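Local coordinates for protein TbiB1 (Thermobaculum terrenum, PDB 5V1V) that binds the leader peptide of a lasso-peptide precursor, probably presenting it for processing in RiPP biosynthesis, and carries zinc ions, at residues G36-S41 and D54-E59; M4-A9 and L42-K47. All blocks are in the same frame, centred on the assembly; numbering follows the deposited sequence. Where two conformers were deposited one is given.

Contact 1. Residues G36-S41 and D54-E59. With ZN (zinc ion), chain F.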
ATOM      1  N   GLY A  36      -4.968   3.228  -2.036  1.00 14.05           N
ATOM      2  CA  GLY A  36      -3.620   2.637  -1.986  1.00 13.30           C
ATOM      3  C   GLY A  36      -2.651   3.470  -1.167  1.00 14.40           C
ATOM      4  O   GLY A  36      -1.874   2.939  -0.362  1.00 13.30           O
ATOM      5  N   SER A  37      -2.704   4.785  -1.382  1.00 14.38           N
ATOM      6  CA  SER A  37      -1.881   5.721  -0.623  0.50 14.75           C
ATOM      7  C   SER A  37      -2.238   5.705   0.857  1.00 14.80           C
ATOM      8  O   SER A  37      -1.356   5.753   1.715  1.00 15.18           O
ATOM      9  CB  SER A  37      -2.027   7.137  -1.173  0.50 16.92           C
ATOM     10  OG  SER A  37      -1.459   7.223  -2.459  0.50 18.35           O
ATOM     11  N   ARG A  38      -3.535   5.628   1.156  1.00 14.91           N
ATOM     12  CA  ARG A  38      -3.974   5.566   2.542  1.00 15.10           C
ATOM     13  C   ARG A  38      -3.489   4.286   3.227  1.00 13.59           C
ATOM     14  O   ARG A  38      -2.993   4.334   4.359  1.00 13.97           O
ATOM     15  CB  ARG A  38      -5.495   5.702   2.662  1.00 16.47           C
ATOM     16  CG  ARG A  38      -5.993   5.697   4.102  1.00 16.13           C
ATOM     17  CD  ARG A  38      -5.585   6.932   4.893  1.00 19.18           C
ATOM     18  NE  ARG A  38      -6.083   6.845   6.262  1.00 20.55           N
ATOM     19  CZ  ARG A  38      -5.352   6.994   7.363  1.00 20.74           C
ATOM     20  NH1 ARG A  38      -4.055   7.276   7.290  1.00 23.83           N
ATOM     21  NH2 ARG A  38      -5.933   6.883   8.548  1.00 23.44           N
ATOM     22  N   ILE A  39      -3.635   3.151   2.545  1.00 13.02           N
ATOM     23  CA  ILE A  39      -3.114   1.887   3.059  1.00 11.79           C
ATOM     24  C   ILE A  39      -1.606   1.992   3.308  1.00 11.66           C
ATOM     25  O   ILE A  39      -1.126   1.568   4.358  1.00 12.45           O
ATOM     26  CB  ILE A  39      -3.456   0.707   2.133  1.00 11.95           C
ATOM     27  CG1 ILE A  39      -4.971   0.480   2.150  1.00 12.58           C
ATOM     28  CG2 ILE A  39      -2.702  -0.544   2.579  1.00 12.06           C
ATOM     29  CD1 ILE A  39      -5.462  -0.363   0.992  1.00 13.79           C
ATOM     30  N   TRP A  40      -0.862   2.573   2.364  1.00 11.25           N
ATOM     31  CA  TRP A  40       0.572   2.720   2.554  1.00 11.36           C
ATOM     32  C   TRP A  40       0.890   3.537   3.806  1.00 12.48           C
ATOM     33  O   TRP A  40       1.747   3.163   4.608  1.00 13.19           O
ATOM     34  CB  TRP A  40       1.202   3.341   1.317  1.00 12.11           C
ATOM     35  CG  TRP A  40       2.696   3.374   1.396  1.00 11.89           C
ATOM     36  CD1 TRP A  40       3.471   4.439   1.766  1.00 12.37           C
ATOM     37  CD2 TRP A  40       3.601   2.286   1.141  1.00 11.03           C
ATOM     38  NE1 TRP A  40       4.796   4.082   1.748  1.00 12.05           N
ATOM     39  CE2 TRP A  40       4.907   2.775   1.357  1.00 12.14           C
ATOM     40  CE3 TRP A  40       3.438   0.957   0.728  1.00 10.81           C
ATOM     41  CZ2 TRP A  40       6.047   1.985   1.189  1.00 12.43           C
ATOM     42  CZ3 TRP A  40       4.581   0.164   0.559  1.00 11.86           C
ATOM     43  CH2 TRP A  40       5.868   0.688   0.790  1.00 11.44           C
ATOM     44  N   SER A  41       0.167   4.637   3.991  1.00 13.19           N
ATOM     45  CA  SER A  41       0.375   5.476   5.167  1.00 14.28           C
ATOM     46  C   SER A  41       0.135   4.713   6.471  1.00 14.58           C
ATOM     47  O   SER A  41       0.873   4.886   7.451  1.00 16.63           O
ATOM     48  CB  SER A  41      -0.497   6.725   5.102  1.00 16.73           C
ATOM     49  OG  SER A  41      -0.102   7.552   4.025  1.00 22.18           O
ATOM     50  N   ASP A  54     -10.142  -2.029   9.365  1.00 13.94           N
ATOM     51  CA  ASP A  54     -11.049  -1.232  10.176  1.00 13.91           C
ATOM     52  C   ASP A  54     -10.963   0.242   9.801  1.00 13.92           C
ATOM     53  O   ASP A  54     -11.989   0.914   9.743  1.00 15.62           O
ATOM     54  CB  ASP A  54     -10.781  -1.458  11.658  1.00 16.12           C
ATOM     55  CG  ASP A  54     -11.183  -2.840  12.109  1.00 16.01           C
ATOM     56  OD1 ASP A  54     -11.768  -3.599  11.303  1.00 18.23           O
ATOM     57  OD2 ASP A  54     -10.906  -3.178  13.279  1.00 16.30           O
ATOM     58  N   ALA A  55      -9.756   0.739   9.526  1.00 13.78           N
ATOM     59  CA  ALA A  55      -9.574   2.137   9.143  1.00 13.16           C
ATOM     60  C   ALA A  55     -10.244   2.451   7.812  1.00 14.08           C
ATOM     61  O   ALA A  55     -10.962   3.449   7.699  1.00 15.67           O
ATOM     62  CB  ALA A  55      -8.097   2.493   9.102  1.00 14.17           C
ATOM     63  N   ILE A  56     -10.039   1.590   6.818  1.00 13.85           N
ATOM     64  CA  ILE A  56     -10.656   1.796   5.511  1.00 14.37           C
ATOM     65  C   ILE A  56     -12.186   1.720   5.617  1.00 15.43           C
ATOM     66  O   ILE A  56     -12.884   2.521   5.005  1.00 16.05           O
ATOM     67  CB  ILE A  56     -10.084   0.834   4.442  1.00 14.18           C
ATOM     68  CG1 ILE A  56      -8.566   1.043   4.267  1.00 15.13           C
ATOM     69  CG2 ILE A  56     -10.796   1.025   3.111  1.00 14.96           C
ATOM     70  CD1 ILE A  56      -8.135   2.471   3.953  1.00 18.10           C
ATOM     71  N   CYS A  57     -12.701   0.791   6.420  1.00 16.01           N
ATOM     72  CA  CYS A  57     -14.149   0.697   6.655  1.00 15.79           C
ATOM     73  C   CYS A  57     -14.739   1.920   7.345  1.00 16.46           C
ATOM     74  O   CYS A  57     -15.907   2.251   7.129  1.00 17.99           O
ATOM     75  CB  CYS A  57     -14.486  -0.536   7.474  1.00 16.59           C
ATOM     76  SG  CYS A  57     -14.395  -2.050   6.511  1.00 19.28           S
ATOM     77  N   ALA A  58     -13.941   2.576   8.181  1.00 16.25           N
ATOM     78  CA  ALA A  58     -14.385   3.768   8.892  1.00 17.37           C
ATOM     79  C   ALA A  58     -14.342   5.006   7.994  1.00 17.30           C
ATOM     80  O   ALA A  58     -15.152   5.925   8.154  1.00 20.31           O
ATOM     81  CB  ALA A  58     -13.531   3.978  10.131  1.00 19.04           C
ATOM     82  N   GLU A  59     -13.405   5.020   7.047  1.00 17.32           N
ATOM     83  CA  GLU A  59     -13.091   6.221   6.263  1.00 16.46           C
ATOM     84  C   GLU A  59     -13.733   6.263   4.881  1.00 15.88           C
ATOM     85  O   GLU A  59     -13.783   7.325   4.248  1.00 18.47           O
ATOM     86  CB  GLU A  59     -11.576   6.357   6.135  1.00 16.72           C
ATOM     87  CG  GLU A  59     -10.891   6.665   7.460  1.00 18.53           C
ATOM     88  CD  GLU A  59      -9.375   6.635   7.383  1.00 21.66           C
ATOM     89  OE1 GLU A  59      -8.817   6.703   6.266  1.00 21.85           O
ATOM     90  OE2 GLU A  59      -8.742   6.554   8.458  1.00 26.15           O
TER
HETATM   91 ZN    ZN F 102     -11.452  -4.962  13.889  1.00 16.88          ZN
HETATM   92  O   HOH W   1     -13.446  -4.914  13.424  1.00 20.29           O
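R38 and E59 meet side-on across the two helices, and guanidinium and carboxylate lie nearly in one plane, 14° apart. NE of R38 reaches OE1 of E59 at 2.7 Å, while NH2 of R38 holds OE2 of E59 at 2.8 Å. Both carboxylate oxygens use their syn lone pairs, and the bonds are close to straight, 164° at NE. The paired bonds fix the rotation of each flat group against the other. R38 sets out with CG anti to the main-chain N (chi1 -178°) and then bends at its second torsion, which lays the guanidinium against the incoming, extended E59. Next to the salt bridge, CD1 of I56 fits against the aliphatic part of R38, 3.9 Å from its CG, and stands 4.2 Å from CG1 of I39, the two isoleucines crossing at about a right angle. Replacing R38 with an alanine would probably leave the E59 carboxylate without its charged mate here and uncover CD1 of I56. In segment 54-59 of helix 49-59, D54 binds a zinc ion through OD2 at 2.0 Å, with E50 as a further ligand. The segment axes stay 11.0 Å apart, and I39 and I56 also pack on helix 64-80 and on the bound peptide. Salt bridge and isoleucine pair together join two helices of the PqqD fold, a family of the helix-turn-helix clan, next to the bound leader.

Contact 2. Residues M4-A9 and L42-K47. With ZN (zinc ion), chain E.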
ATOM      1  N   MET A   4       4.363  -7.989   9.778  1.00 18.76           N
ATOM      2  CA  MET A   4       4.867  -7.486   8.495  1.00 17.99           C
ATOM      3  C   MET A   4       5.281  -6.019   8.582  1.00 15.41           C
ATOM      4  O   MET A   4       4.930  -5.320   9.536  1.00 18.55           O
ATOM      5  CB  MET A   4       3.831  -7.701   7.378  1.00 19.91           C
ATOM      6  CG  MET A   4       2.526  -6.954   7.577  1.00 21.44           C
ATOM      7  SD  MET A   4       1.309  -7.227   6.277  1.00 24.27           S
ATOM      8  CE  MET A   4       0.383  -5.707   6.416  1.00 28.95           C
ATOM      9  N   LYS A   5       6.045  -5.558   7.593  1.00 15.18           N
ATOM     10  CA  LYS A   5       6.474  -4.162   7.537  1.00 15.05           C
ATOM     11  C   LYS A   5       6.899  -3.745   6.133  1.00 13.59           C
ATOM     12  O   LYS A   5       7.275  -4.570   5.320  1.00 13.19           O
ATOM     13  CB  LYS A   5       7.634  -3.908   8.500  1.00 16.69           C
ATOM     14  CG  LYS A   5       8.961  -4.523   8.095  1.00 16.60           C
ATOM     15  CD  LYS A   5      10.035  -4.101   9.081  1.00 20.55           C
ATOM     16  CE  LYS A   5      11.344  -3.866   8.364  1.00 22.04           C
ATOM     17  NZ  LYS A   5      12.440  -3.738   9.354  1.00 19.23           N
ATOM     18  N   ILE A   6       6.866  -2.443   5.869  1.00 11.74           N
ATOM     19  CA  ILE A   6       7.473  -1.889   4.663  1.00 12.81           C
ATOM     20  C   ILE A   6       8.963  -2.254   4.604  1.00 12.65           C
ATOM     21  O   ILE A   6       9.661  -2.249   5.629  1.00 13.55           O
ATOM     22  CB  ILE A   6       7.272  -0.364   4.615  1.00 14.08           C
ATOM     23  CG1 ILE A   6       5.781  -0.069   4.427  1.00 14.68           C
ATOM     24  CG2 ILE A   6       8.160   0.288   3.552  1.00 15.31           C
ATOM     25  CD1 ILE A   6       5.437   1.367   4.705  1.00 16.29           C
ATOM     26  N   SER A   7       9.450  -2.597   3.411  1.00 12.37           N
ATOM     27  CA  SER A   7      10.863  -2.892   3.236  1.00 12.38           C
ATOM     28  C   SER A   7      11.728  -1.704   3.656  1.00 12.82           C
ATOM     29  O   SER A   7      11.421  -0.549   3.324  1.00 12.59           O
ATOM     30  CB  SER A   7      11.162  -3.246   1.780  1.00 14.18           C
ATOM     31  OG  SER A   7      12.552  -3.218   1.516  1.00 16.50           O
ATOM     32  N   ASP A   8      12.837  -2.005   4.337  1.00 13.31           N
ATOM     33  CA  ASP A   8      13.797  -0.977   4.736  1.00 14.79           C
ATOM     34  C   ASP A   8      14.494  -0.330   3.539  1.00 15.78           C
ATOM     35  O   ASP A   8      15.156   0.695   3.687  1.00 19.79           O
ATOM     36  CB  ASP A   8      14.844  -1.559   5.692  1.00 18.25           C
ATOM     37  CG  ASP A   8      14.280  -1.867   7.064  1.00 21.64           C
ATOM     38  OD1 ASP A   8      13.371  -1.142   7.523  1.00 24.16           O
ATOM     39  OD2 ASP A   8      14.756  -2.841   7.683  1.00 26.99           O
ATOM     40  N   ALA A   9      14.349  -0.928   2.360  1.00 13.89           N
ATOM     41  CA  ALA A   9      14.960  -0.402   1.140  1.00 14.59           C
ATOM     42  C   ALA A   9      14.090   0.605   0.382  1.00 13.35           C
ATOM     43  O   ALA A   9      14.506   1.141  -0.638  1.00 13.98           O
ATOM     44  CB  ALA A   9      15.375  -1.542   0.224  1.00 15.49           C
ATOM     45  N   LEU A  42      -0.880   3.853   6.475  1.00 13.72           N
ATOM     46  CA  LEU A  42      -1.165   3.017   7.639  1.00 13.72           C
ATOM     47  C   LEU A  42      -0.071   1.967   7.864  1.00 14.17           C
ATOM     48  O   LEU A  42       0.315   1.700   9.000  1.00 14.44           O
ATOM     49  CB  LEU A  42      -2.543   2.362   7.504  1.00 14.30           C
ATOM     50  CG  LEU A  42      -3.730   3.334   7.572  1.00 14.97           C
ATOM     51  CD1 LEU A  42      -4.957   2.778   6.865  1.00 14.88           C
ATOM     52  CD2 LEU A  42      -4.053   3.700   9.013  1.00 16.83           C
ATOM     53  N   LEU A  43       0.432   1.375   6.777  1.00 13.71           N
ATOM     54  CA  LEU A  43       1.577   0.464   6.882  1.00 13.76           C
ATOM     55  C   LEU A  43       2.803   1.181   7.458  1.00 14.68           C
ATOM     56  O   LEU A  43       3.537   0.621   8.276  1.00 15.64           O
ATOM     57  CB  LEU A  43       1.919  -0.160   5.529  1.00 13.46           C
ATOM     58  CG  LEU A  43       0.926  -1.189   4.990  1.00 13.61           C
ATOM     59  CD1 LEU A  43       1.240  -1.446   3.525  1.00 14.40           C
ATOM     60  CD2 LEU A  43       0.940  -2.485   5.788  1.00 15.28           C
ATOM     61  N   GLU A  44       3.026   2.421   7.030  1.00 14.60           N
ATOM     62  CA  GLU A  44       4.128   3.226   7.560  1.00 16.34           C
ATOM     63  C   GLU A  44       4.051   3.389   9.076  1.00 18.18           C
ATOM     64  O   GLU A  44       5.085   3.468   9.748  1.00 20.82           O
ATOM     65  CB  GLU A  44       4.179   4.590   6.872  1.00 17.68           C
ATOM     66  CG  GLU A  44       4.636   4.513   5.428  1.00 19.16           C
ATOM     67  CD  GLU A  44       4.658   5.854   4.730  1.00 20.86           C
ATOM     68  OE1 GLU A  44       3.643   6.574   4.771  1.00 20.41           O
ATOM     69  OE2 GLU A  44       5.688   6.177   4.110  1.00 24.85           O
ATOM     70  N   GLU A  45       2.826   3.422   9.596  1.00 18.61           N
ATOM     71  CA  GLU A  45       2.564   3.549  11.035  1.00 19.33           C
ATOM     72  C   GLU A  45       2.636   2.211  11.776  1.00 19.77           C
ATOM     73  O   GLU A  45       2.460   2.161  13.000  1.00 22.76           O
ATOM     74  CB  GLU A  45       1.190   4.191  11.275  1.00 21.06           C
ATOM     75  CG  GLU A  45       1.078   5.635  10.817  1.00 25.00           C
ATOM     76  CD  GLU A  45      -0.361   6.072  10.609  1.00 30.97           C
ATOM     77  OE1 GLU A  45      -1.287   5.322  10.982  1.00 34.96           O
ATOM     78  OE2 GLU A  45      -0.568   7.173  10.062  1.00 35.81           O
ATOM     79  N   GLY A  46       2.869   1.127  11.040  1.00 18.19           N
ATOM     80  CA  GLY A  46       2.933  -0.201  11.641  1.00 18.90           C
ATOM     81  C   GLY A  46       1.573  -0.791  11.964  1.00 18.82           C
ATOM     82  O   GLY A  46       1.465  -1.680  12.812  1.00 19.86           O
ATOM     83  N   LYS A  47       0.531  -0.313  11.286  1.00 18.46           N
ATOM     84  CA  LYS A  47      -0.814  -0.847  11.496  1.00 16.94           C
ATOM     85  C   LYS A  47      -0.916  -2.260  10.921  1.00 16.59           C
ATOM     86  O   LYS A  47      -0.417  -2.521   9.835  1.00 17.89           O
ATOM     87  CB  LYS A  47      -1.875   0.070  10.872  1.00 18.63           C
ATOM     88  CG  LYS A  47      -1.906   1.500  11.399  1.00 21.59           C
ATOM     89  CD  LYS A  47      -2.410   1.596  12.826  1.00 25.98           C
ATOM     90  CE  LYS A  47      -2.335   3.036  13.310  1.00 29.12           C
ATOM     91  NZ  LYS A  47      -2.246   3.123  14.793  1.00 35.65           N
TER
HETATM   92 ZN    ZN E 101       3.985   8.469   4.481  1.00 28.80          ZN
HETATM   93  O   HOH W   2       1.770  -4.052   9.445  1.00 29.18           O
HETATM   94  O   HOH W   3       5.903  -0.789   8.126  1.00 22.70           O
HETATM   95  O   HOH W   4       2.673   9.017   5.815  1.00 28.79           O
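The carbonyl oxygen of L43 takes a hydrogen bond of 2.8 Å from a water, which in turn accepts one from the backbone N of I6 at 3.0 Å. This water ties the short strand 5-6 to the last turn of helix 34-44. A second water donates to O of K47 at 2.7 Å and, more weakly, to O of M4. O of L43 also accepts from N of G46, and O of L42 from N of K47; with the positive phi of G46 (78°), these two bonds close the helix in a Schellman motif. Between the water bridges the contact is apolar. I6 points its side chain at the helix and lays CD1 over the backbone at the junction of L43 and E44, 3.3 Å from CG of E44 and 3.9 Å from CB of L43. In M4, two residues earlier, CG lies between the backbone nitrogen and carbonyl carbon (chi1 63°), the chain then runs extended, and the methyl CE abuts CD2 of L43 at 3.3 Å, tighter than usual for two carbons. L43 continues this apolar layer onto L75 and L78 of helix 64-80. E44, whose methylene carries I6, brings its carboxylate to a zinc ion, bound through OE1 at 1.9 Å; H14 and a water are further ligands, and OE2 has a weak hydrogen bond with S12. Water thus links the two backbones, while apolar carbons of M4, I6, L43 and E44 make the direct contact, and one glutamate both supports I6 through CG and binds metal through its carboxylate.

Contacts 1 and 2 use successive parts of helix 34-44, with centres about 13 Å apart. Each reaches into the other: CZ2 of W40 packs 3.6 Å from CG2 of I6, and CB of A55 lies 3.9 Å from CD1 of L42. One helix therefore joins helix 49-59 to the N-terminal strand, while helix 64-80 receives side chains from both contacts. The two hold different zinc sites, D54 with E50 and E44 with H14; the side chains of R38 and E44 are about 8 Å apart at their nearest atoms. The leader peptide lies by contact 1, where it shares backbone hydrogen bonds with E59.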